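PDB 4R9Z: acyl-CoA thioesterase II from Mycobacterium avium subsp. paratuberculosis, which probably hydrolyses fatty acyl-CoA thioesters to free fatty acids and coenzyme A, using a double hot-dog fold. Local coordinates for residues 36-41 / 199-204; 193-198 / 228-233; 162-167 / 235-240. All blocks are in the same frame, centred on the assembly; numbering follows the deposited sequence.

Interaction 1 (36-41 / 199-204); sequences HILGGH and SAVTLT
V201 lies against the first turn of helix 39-52 with a single methyl, CG1, which touches both L38 and G40. It loses more surface in this contact than any other residue. V201 CG1 is 3.8 Å from L38 CD2 and 4.0 Å from G40 CA. The V201 torsion explains this reach: with chi1 at -60°, CG1 stands anti to the carbonyl carbon and beside the backbone N, which puts this methyl, and not CG2, against L38 and G40. The L38 and V201 side chains meet at roughly a right angle, one L38 branch, CD2, lying across the valine. L38 occupies the N-cap position of helix 39-52, and its side chain also packs on W153.

G40 is the point of closest backbone approach, its CA 4.8 Å from the CA of A200. With no side chain on the glycine, the A200 methyl comes directly onto the backbone, A200 CB lying 3.5 Å from G40 CA and 4.0 Å from G40 N. In the double hot-dog fold each hot-dog half carries a long helix wrapped by antiparallel strands. Here the N-terminal end of helix 39-52, in the first half, meets the C-terminal end of helix 188-201, in the second. The seam is wholly apolar side chain and glycine backbone, and it is partly buried.

Around it, A200 O accepts bonds from the side-chain nitrogens of both Q219 and Q269, while S199 OG is paired with A196 O and H222 NE2. On the other helix, H41 ND1 is hydrogen-bonded to Y197 OH, one turn back along helix 188-201.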
loop_
_atom_site.group_PDB
_atom_site.type_symbol
_atom_site.label_atom_id
_atom_site.label_comp_id
_atom_site.label_asym_id
_atom_site.label_seq_id
_atom_site.Cartn_x
_atom_site.Cartn_y
_atom_site.Cartn_z
ATOM N N HIS B 36 -24.242 -5.503 0.842
ATOM C CA HIS B 36 -23.120 -4.659 0.881
ATOM C C HIS B 36 -22.223 -5.446 0.079
ATOM O O HIS B 36 -22.211 -6.640 0.216
ATOM C CB HIS B 36 -22.573 -4.636 2.273
ATOM C CG HIS B 36 -21.328 -3.840 2.403
ATOM N ND1 HIS B 36 -21.300 -2.481 2.201
ATOM C CD2 HIS B 36 -20.069 -4.205 2.715
ATOM C CE1 HIS B 36 -20.073 -2.044 2.384
ATOM N NE2 HIS B 36 -19.305 -3.069 2.686
ATOM N N ILE B 37 -21.502 -4.799 -0.808
ATOM C CA ILE B 37 -20.471 -5.519 -1.538
ATOM C C ILE B 37 -19.217 -5.544 -0.700
ATOM O O ILE B 37 -18.827 -4.523 -0.140
ATOM C CB ILE B 37 -20.145 -4.865 -2.890
ATOM C CG1 ILE B 37 -21.400 -4.714 -3.741
ATOM C CG2 ILE B 37 -19.093 -5.671 -3.635
ATOM C CD1 ILE B 37 -21.155 -3.955 -5.019
ATOM N N LEU B 38 -18.573 -6.700 -0.624
ATOM C CA LEU B 38 -17.344 -6.811 0.147
ATOM C C LEU B 38 -16.150 -6.298 -0.639
ATOM O O LEU B 38 -16.006 -6.591 -1.824
ATOM C CB LEU B 38 -17.102 -8.255 0.577
ATOM C CG LEU B 38 -17.773 -8.641 1.893
ATOM C CD1 LEU B 38 -19.264 -8.855 1.708
ATOM C CD2 LEU B 38 -17.107 -9.878 2.472
ATOM N N GLY B 39 -15.300 -5.531 0.037
ATOM C CA GLY B 39 -14.103 -4.990 -0.574
ATOM C C GLY B 39 -13.286 -6.032 -1.313
ATOM O O GLY B 39 -12.969 -5.859 -2.491
ATOM N N GLY B 40 -12.981 -7.133 -0.634
ATOM C CA GLY B 40 -12.176 -8.197 -1.207
ATOM C C GLY B 40 -12.719 -8.695 -2.528
ATOM O O GLY B 40 -11.960 -9.042 -3.429
ATOM N N HIS B 41 -14.041 -8.723 -2.637
ATOM C CA HIS B 41 -14.703 -9.167 -3.852
ATOM C C HIS B 41 -14.531 -8.178 -5.001
ATOM O O HIS B 41 -14.150 -8.560 -6.109
ATOM C CB HIS B 41 -16.193 -9.392 -3.587
ATOM C CG HIS B 41 -16.974 -9.753 -4.811
ATOM N ND1 HIS B 41 -16.977 -11.021 -5.348
ATOM C CD2 HIS B 41 -17.778 -9.005 -5.604
ATOM C CE1 HIS B 41 -17.751 -11.040 -6.422
ATOM N NE2 HIS B 41 -18.250 -9.830 -6.595
ATOM N N SER B 199 -7.423 -12.407 1.262
ATOM C CA SER B 199 -6.538 -11.595 2.095
ATOM C C SER B 199 -7.252 -10.374 2.661
ATOM O O SER B 199 -6.896 -9.874 3.726
ATOM C CB SER B 199 -5.314 -11.144 1.299
ATOM O OG SER B 199 -5.671 -10.145 0.358
ATOM N N ALA B 200 -8.239 -9.882 1.927
ATOM C CA ALA B 200 -8.984 -8.707 2.342
ATOM C C ALA B 200 -10.117 -9.023 3.319
ATOM O O ALA B 200 -10.254 -8.357 4.346
ATOM C CB ALA B 200 -9.531 -7.980 1.119
ATOM N N VAL B 201 -10.933 -10.022 2.993
ATOM C CA VAL B 201 -12.151 -10.295 3.759
ATOM C C VAL B 201 -11.914 -10.889 5.150
ATOM O O VAL B 201 -12.786 -10.806 6.012
ATOM C CB VAL B 201 -13.097 -11.252 2.995
ATOM C CG1 VAL B 201 -13.515 -10.642 1.670
ATOM C CG2 VAL B 201 -12.433 -12.603 2.778
ATOM N N THR B 202 -10.741 -11.471 5.377
ATOM C CA THR B 202 -10.448 -12.099 6.666
ATOM C C THR B 202 -9.703 -11.173 7.612
ATOM O O THR B 202 -9.385 -11.543 8.740
ATOM C CB THR B 202 -9.623 -13.376 6.497
ATOM O OG1 THR B 202 -8.401 -13.078 5.811
ATOM C CG2 THR B 202 -10.413 -14.405 5.727
ATOM N N LEU B 203 -9.396 -9.985 7.150
ATOM C CA LEU B 203 -8.497 -9.114 7.852
ATOM C C LEU B 203 -9.141 -8.120 8.781
ATOM O O LEU B 203 -8.474 -7.373 9.415
ATOM C CB LEU B 203 -7.587 -8.418 6.876
ATOM C CG LEU B 203 -6.179 -8.284 7.357
ATOM C CD1 LEU B 203 -5.686 -9.611 7.813
ATOM C CD2 LEU B 203 -5.285 -7.745 6.280
ATOM N N THR B 204 -10.440 -8.099 8.815
ATOM C CA THR B 204 -11.129 -7.365 9.818
ATOM C C THR B 204 -10.954 -7.848 11.229
ATOM O O THR B 204 -10.902 -7.052 12.122
ATOM C CB THR B 204 -12.602 -7.387 9.551
ATOM O OG1 THR B 204 -12.962 -8.683 9.068
ATOM C CG2 THR B 204 -12.900 -6.377 8.540
#

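Interaction 2 (193-198 / 228-233); sequences SLVAYM and GRAVLS
V195 overlaps the A230 methyl with one of its two branches, V195 CG2 lying 3.6 Å from A230 CB. Chi1 at 165° leaves CG2 anti to the carbonyl carbon and beside the backbone N, the position from which it reaches the loop. One residue earlier on the helix, L194 extends CD1 to within 4.0 Å of L232 CD1, so that the two leucines touch through single methyls, their side chains set at a slant to each other.

Two consecutive helix residues thus meet two loop residues spaced two apart. A230 and L232 lie on the same side of the loop, and both direct their side chains at the helix. The backbones stay well separated: V195 and A230 are the nearest pair, 7.5 Å between CA atoms, and the gap is spanned by apolar side chains alone. L232 buries the larger share on the loop side, V195 on the helix side.

This is the loop between strands 218-226 and 236-246 of the second hot-dog unit, folded over its central helix 188-201. The N258 side chain secures it on strand 249-258, through OD1 to V231 N and ND2 to R229 O. L232 also packs on W178 and P180 of strand 176-180, whereas L194 reaches L15 of helix 8-15 and W158, so the contact lies between the strands of its own unit and the N-terminal helix.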
loop_
_atom_site.group_PDB
_atom_site.type_symbol
_atom_site.label_atom_id
_atom_site.label_comp_id
_atom_site.label_asym_id
_atom_site.label_seq_id
_atom_site.Cartn_x
_atom_site.Cartn_y
_atom_site.Cartn_z
ATOM N N SER B 193 -5.855 -13.207 -7.775
ATOM C CA SER B 193 -7.014 -12.414 -7.385
ATOM C C SER B 193 -7.758 -13.080 -6.235
ATOM O O SER B 193 -8.338 -12.402 -5.391
ATOM C CB SER B 193 -7.966 -12.207 -8.564
ATOM O OG SER B 193 -8.522 -13.438 -8.993
ATOM N N LEU B 194 -7.709 -14.408 -6.183
ATOM C CA LEU B 194 -8.377 -15.141 -5.116
ATOM C C LEU B 194 -7.604 -14.990 -3.819
ATOM O O LEU B 194 -8.189 -14.903 -2.740
ATOM C CB LEU B 194 -8.519 -16.617 -5.471
ATOM C CG LEU B 194 -9.610 -16.951 -6.483
ATOM C CD1 LEU B 194 -9.423 -18.367 -6.998
ATOM C CD2 LEU B 194 -10.976 -16.781 -5.841
ATOM N N VAL B 195 -6.283 -14.962 -3.935
ATOM C CA VAL B 195 -5.434 -14.643 -2.804
ATOM C C VAL B 195 -5.787 -13.255 -2.276
ATOM O O VAL B 195 -6.067 -13.089 -1.090
ATOM C CB VAL B 195 -3.956 -14.692 -3.180
ATOM C CG1 VAL B 195 -3.124 -14.010 -2.109
ATOM C CG2 VAL B 195 -3.523 -16.130 -3.363
ATOM N N ALA B 196 -5.786 -12.267 -3.163
ATOM C CA ALA B 196 -6.169 -10.911 -2.791
ATOM C C ALA B 196 -7.578 -10.871 -2.209
ATOM O O ALA B 196 -7.817 -10.208 -1.201
ATOM C CB ALA B 196 -6.064 -9.983 -3.990
ATOM N N TYR B 197 -8.501 -11.581 -2.855
ATOM C CA TYR B 197 -9.892 -11.691 -2.407
ATOM C C TYR B 197 -9.971 -12.097 -0.934
ATOM O O TYR B 197 -10.608 -11.424 -0.126
ATOM C CB TYR B 197 -10.638 -12.709 -3.281
ATOM C CG TYR B 197 -12.153 -12.643 -3.258
ATOM C CD1 TYR B 197 -12.853 -12.376 -2.087
ATOM C CD2 TYR B 197 -12.887 -12.865 -4.420
ATOM C CE1 TYR B 197 -14.235 -12.325 -2.072
ATOM C CE2 TYR B 197 -14.271 -12.817 -4.416
ATOM C CZ TYR B 197 -14.939 -12.548 -3.239
ATOM O OH TYR B 197 -16.315 -12.497 -3.231
ATOM N N MET B 198 -9.333 -13.213 -0.601
ATOM C CA MET B 198 -9.386 -13.765 0.746
ATOM C C MET B 198 -8.548 -12.941 1.731
ATOM O O MET B 198 -8.929 -12.780 2.890
ATOM C CB MET B 198 -8.935 -15.232 0.726
ATOM C CG MET B 198 -7.640 -15.539 1.460
ATOM S SD MET B 198 -7.887 -15.800 3.224
ATOM C CE MET B 198 -9.473 -16.622 3.197
ATOM N N GLY B 228 5.415 -15.095 -4.308
ATOM C CA GLY B 228 5.564 -16.351 -4.960
ATOM C C GLY B 228 4.197 -16.745 -5.378
ATOM O O GLY B 228 3.258 -16.132 -4.990
ATOM N N ARG B 229 4.100 -17.751 -6.212
ATOM C CA ARG B 229 2.809 -18.175 -6.732
ATOM C C ARG B 229 2.081 -19.100 -5.761
ATOM O O ARG B 229 2.653 -20.058 -5.246
ATOM C CB ARG B 229 2.995 -18.843 -8.089
ATOM C CG ARG B 229 1.949 -18.425 -9.097
ATOM C CD ARG B 229 2.255 -18.992 -10.464
ATOM N NE ARG B 229 3.341 -18.249 -11.097
ATOM C CZ ARG B 229 3.733 -18.424 -12.354
ATOM N NH1 ARG B 229 3.121 -19.316 -13.122
ATOM N NH2 ARG B 229 4.731 -17.699 -12.843
ATOM N N ALA B 230 0.811 -18.801 -5.518
ATOM C CA ALA B 230 0.025 -19.524 -4.528
ATOM C C ALA B 230 -0.363 -20.921 -4.988
ATOM O O ALA B 230 -0.725 -21.131 -6.147
ATOM C CB ALA B 230 -1.221 -18.735 -4.173
ATOM N N VAL B 231 -0.309 -21.870 -4.057
ATOM C CA VAL B 231 -0.748 -23.233 -4.323
ATOM C C VAL B 231 -2.075 -23.470 -3.620
ATOM O O VAL B 231 -2.109 -23.738 -2.420
ATOM C CB VAL B 231 0.274 -24.268 -3.838
ATOM C CG1 VAL B 231 -0.262 -25.664 -4.055
ATOM C CG2 VAL B 231 1.599 -24.090 -4.566
ATOM N N LEU B 232 -3.169 -23.372 -4.369
ATOM C CA LEU B 232 -4.502 -23.477 -3.784
ATOM C C LEU B 232 -5.018 -24.908 -3.737
ATOM O O LEU B 232 -6.196 -25.137 -3.471
ATOM C CB LEU B 232 -5.495 -22.617 -4.566
ATOM C CG LEU B 232 -5.250 -21.111 -4.644
ATOM C CD1 LEU B 232 -6.325 -20.468 -5.500
ATOM C CD2 LEU B 232 -5.237 -20.496 -3.253
ATOM N N SER B 233 -4.137 -25.870 -3.990
ATOM C CA SER B 233 -4.520 -27.276 -3.956
ATOM C C SER B 233 -4.216 -27.859 -2.585
ATOM O O SER B 233 -4.334 -29.063 -2.367
ATOM C CB SER B 233 -3.783 -28.066 -5.036
ATOM O OG SER B 233 -2.382 -27.897 -4.911
#

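Interaction 3 (162-167 / 235-240); sequences RTIETE and WLFYDR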
loop_
_atom_site.group_PDB
_atom_site.type_symbol
_atom_site.label_atom_id
_atom_site.label_comp_id
_atom_site.label_asym_id
_atom_site.label_seq_id
_atom_site.Cartn_x
_atom_site.Cartn_y
_atom_site.Cartn_z
ATOM N N ARG B 162 -9.130 -22.753 9.365
ATOM C CA ARG B 162 -8.834 -23.193 10.717
ATOM C C ARG B 162 -8.133 -22.059 11.443
ATOM O O ARG B 162 -6.987 -21.733 11.133
ATOM C CB ARG B 162 -7.940 -24.434 10.717
ATOM C CG ARG B 162 -8.508 -25.653 10.020
ATOM C CD ARG B 162 -9.806 -26.121 10.636
ATOM N NE ARG B 162 -10.461 -27.101 9.774
ATOM C CZ ARG B 162 -11.661 -26.939 9.230
ATOM N NH1 ARG B 162 -12.361 -25.837 9.467
ATOM N NH2 ARG B 162 -12.167 -27.886 8.456
ATOM N N THR B 163 -8.799 -21.469 12.426
ATOM C CA THR B 163 -8.166 -20.394 13.167
ATOM C C THR B 163 -7.268 -21.056 14.210
ATOM O O THR B 163 -7.735 -21.746 15.115
ATOM C CB THR B 163 -9.203 -19.429 13.794
ATOM O OG1 THR B 163 -8.553 -18.569 14.737
ATOM C CG2 THR B 163 -10.321 -20.192 14.492
ATOM N N ILE B 164 -5.965 -20.855 14.046
ATOM C CA ILE B 164 -4.957 -21.590 14.802
ATOM C C ILE B 164 -4.832 -21.175 16.258
ATOM O O ILE B 164 -4.899 -22.010 17.161
ATOM C CB ILE B 164 -3.576 -21.423 14.155
ATOM C CG1 ILE B 164 -3.599 -21.952 12.723
ATOM C CG2 ILE B 164 -2.498 -22.113 14.986
ATOM C CD1 ILE B 164 -2.369 -21.596 11.943
ATOM N N GLU B 165 -4.658 -19.879 16.481
ATOM C CA GLU B 165 -4.417 -19.360 17.820
ATOM C C GLU B 165 -4.879 -17.913 17.906
ATOM O O GLU B 165 -4.910 -17.202 16.903
ATOM C CB GLU B 165 -2.936 -19.518 18.174
ATOM C CG GLU B 165 -1.994 -18.660 17.356
ATOM C CD GLU B 165 -0.538 -18.918 17.696
ATOM O OE1 GLU B 165 -0.248 -19.963 18.319
ATOM O OE2 GLU B 165 0.317 -18.089 17.323
ATOM N N THR B 166 -5.243 -17.480 19.109
ATOM C CA THR B 166 -5.867 -16.175 19.271
ATOM C C THR B 166 -5.344 -15.342 20.431
ATOM O O THR B 166 -5.156 -15.832 21.543
ATOM C CB THR B 166 -7.393 -16.332 19.446
ATOM O OG1 THR B 166 -7.930 -17.033 18.318
ATOM C CG2 THR B 166 -8.075 -14.978 19.568
ATOM N N GLU B 167 -5.100 -14.072 20.141
ATOM C CA GLU B 167 -4.886 -13.068 21.163
ATOM C C GLU B 167 -5.652 -11.821 20.726
ATOM O O GLU B 167 -5.770 -11.551 19.531
ATOM C CB GLU B 167 -3.392 -12.792 21.347
ATOM C CG GLU B 167 -2.748 -12.076 20.181
ATOM C CD GLU B 167 -1.260 -11.876 20.367
ATOM O OE1 GLU B 167 -0.729 -12.310 21.410
ATOM O OE2 GLU B 167 -0.623 -11.274 19.475
ATOM N N TRP B 235 -3.584 -26.352 1.914
ATOM C CA TRP B 235 -3.861 -25.272 2.862
ATOM C C TRP B 235 -2.848 -24.135 2.760
ATOM O O TRP B 235 -1.696 -24.343 2.362
ATOM C CB TRP B 235 -3.890 -25.806 4.295
ATOM C CG TRP B 235 -5.034 -26.728 4.565
ATOM C CD1 TRP B 235 -5.070 -28.076 4.351
ATOM C CD2 TRP B 235 -6.316 -26.372 5.094
ATOM N NE1 TRP B 235 -6.294 -28.582 4.718
ATOM C CE2 TRP B 235 -7.077 -27.557 5.177
ATOM C CE3 TRP B 235 -6.895 -25.169 5.506
ATOM C CZ2 TRP B 235 -8.385 -27.573 5.654
ATOM C CZ3 TRP B 235 -8.196 -25.186 5.979
ATOM C CH2 TRP B 235 -8.926 -26.381 6.049
ATOM N N LEU B 236 -3.283 -22.938 3.148
ATOM C CA LEU B 236 -2.416 -21.765 3.160
ATOM C C LEU B 236 -2.402 -21.119 4.539
ATOM O O LEU B 236 -3.441 -21.008 5.193
ATOM C CB LEU B 236 -2.874 -20.736 2.125
ATOM C CG LEU B 236 -2.756 -21.058 0.637
ATOM C CD1 LEU B 236 -2.946 -19.790 -0.169
ATOM C CD2 LEU B 236 -1.415 -21.692 0.337
ATOM N N PHE B 237 -1.222 -20.680 4.965
ATOM C CA PHE B 237 -1.063 -19.996 6.245
ATOM C C PHE B 237 -1.226 -18.491 6.067
ATOM O O PHE B 237 -0.471 -17.866 5.323
ATOM C CB PHE B 237 0.309 -20.308 6.843
ATOM C CG PHE B 237 0.481 -19.852 8.267
ATOM C CD1 PHE B 237 0.925 -18.570 8.554
ATOM C CD2 PHE B 237 0.229 -20.714 9.321
ATOM C CE1 PHE B 237 1.092 -18.152 9.865
ATOM C CE2 PHE B 237 0.401 -20.301 10.632
ATOM C CZ PHE B 237 0.829 -19.021 10.904
ATOM N N TYR B 238 -2.202 -17.906 6.754
ATOM C CA TYR B 238 -2.399 -16.463 6.684
ATOM C C TYR B 238 -2.204 -15.826 8.048
ATOM O O TYR B 238 -3.122 -15.782 8.866
ATOM C CB TYR B 238 -3.790 -16.130 6.144
ATOM C CG TYR B 238 -3.960 -14.687 5.723
ATOM C CD1 TYR B 238 -2.870 -13.932 5.313
ATOM C CD2 TYR B 238 -5.218 -14.089 5.703
ATOM C CE1 TYR B 238 -3.021 -12.614 4.916
ATOM C CE2 TYR B 238 -5.380 -12.771 5.304
ATOM C CZ TYR B 238 -4.277 -12.041 4.912
ATOM O OH TYR B 238 -4.428 -10.732 4.514
ATOM N N ASP B 239 -1.002 -15.310 8.270
ATOM C CA ASP B 239 -0.678 -14.604 9.499
ATOM C C ASP B 239 -1.346 -13.235 9.485
ATOM O O ASP B 239 -1.193 -12.480 8.533
ATOM C CB ASP B 239 0.839 -14.472 9.638
ATOM C CG ASP B 239 1.285 -14.368 11.077
ATOM O OD1 ASP B 239 0.426 -14.489 11.974
ATOM O OD2 ASP B 239 2.500 -14.183 11.306
ATOM N N ARG B 240 -2.091 -12.925 10.543
ATOM C CA ARG B 240 -2.862 -11.685 10.616
ATOM C C ARG B 240 -2.612 -10.959 11.928
ATOM O O ARG B 240 -2.507 -11.586 12.982
ATOM C CB ARG B 240 -4.362 -11.965 10.486
ATOM C CG ARG B 240 -4.768 -12.800 9.284
ATOM C CD ARG B 240 -6.275 -13.084 9.292
ATOM N NE ARG B 240 -6.683 -13.896 10.434
ATOM C CZ ARG B 240 -7.944 -14.212 10.725
ATOM N NH1 ARG B 240 -8.938 -13.788 9.955
ATOM N NH2 ARG B 240 -8.214 -14.958 11.789
#
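The guanidinium of R162 carries the benzo end of the W235 indole over one face, with W235 CH2 3.9 Å above the R162 guanidinium plane and off the centre of the group. The two planes are turned 48° apart, so they do not stack in parallel. The aliphatic part of R162 shares the contact: R162 CG lies 4.1 Å from W235 CH2 and approaches the indole obliquely. A bend at chi2, -60°, folds the arginine so that its methylene and its head group both meet the same ring corner.

Strand 159-163 is one of the two outermost strands within this chain, at the margin of the second hot-dog unit, and is separated from strand 236-246 by strand 176-180. The contact therefore passes over an intervening strand. R162 pairs through its backbone with W177, while L236 and Y238 pair with W178 and M176 from the other side. The 9.5 Å between the CA atoms of R162 and F237 fits a separation of two strands. R162, I164, W235 and F237 gather on one face, whereas Y238 points to the opposite face, its OH hydrogen-bonded to S199 O at the end of helix 188-201.

Farther along, I164 and F237 cross at about a right angle. The F237 ring also meets W177 of the middle strand edge-to-face, and I164 touches W177 too, so the tryptophan of the middle strand touches both residues. I164 CG1 is anti to the carbonyl carbon and chi2 is extended at 169°, bringing I164 CD1 obliquely to the phenyl ring, 3.3 Å from F237 CE2 and 3.8 Å from F237 CD2.

Overall arrangement
From the N terminus, 36-41 opens the first loop, which interaction 1 closes only at 199-204, joining the helices of the two hot-dog units. Within that span 162-167 begins interaction 3, closed at 235-240, so interactions 1 and 3 cross. Interaction 2 starts at 193-198 and ends at 228-233; it also crosses interaction 1, but is nested inside interaction 3. Helix 188-201 serves interactions 1 and 2, and strand 236-246 also meets the end of that helix, which joins interaction 3 to interaction 1. Interaction 2 ties the helix to the loop before strand 236-246, whereas interaction 3 ties this strand to 159-163, an outermost strand of the chain.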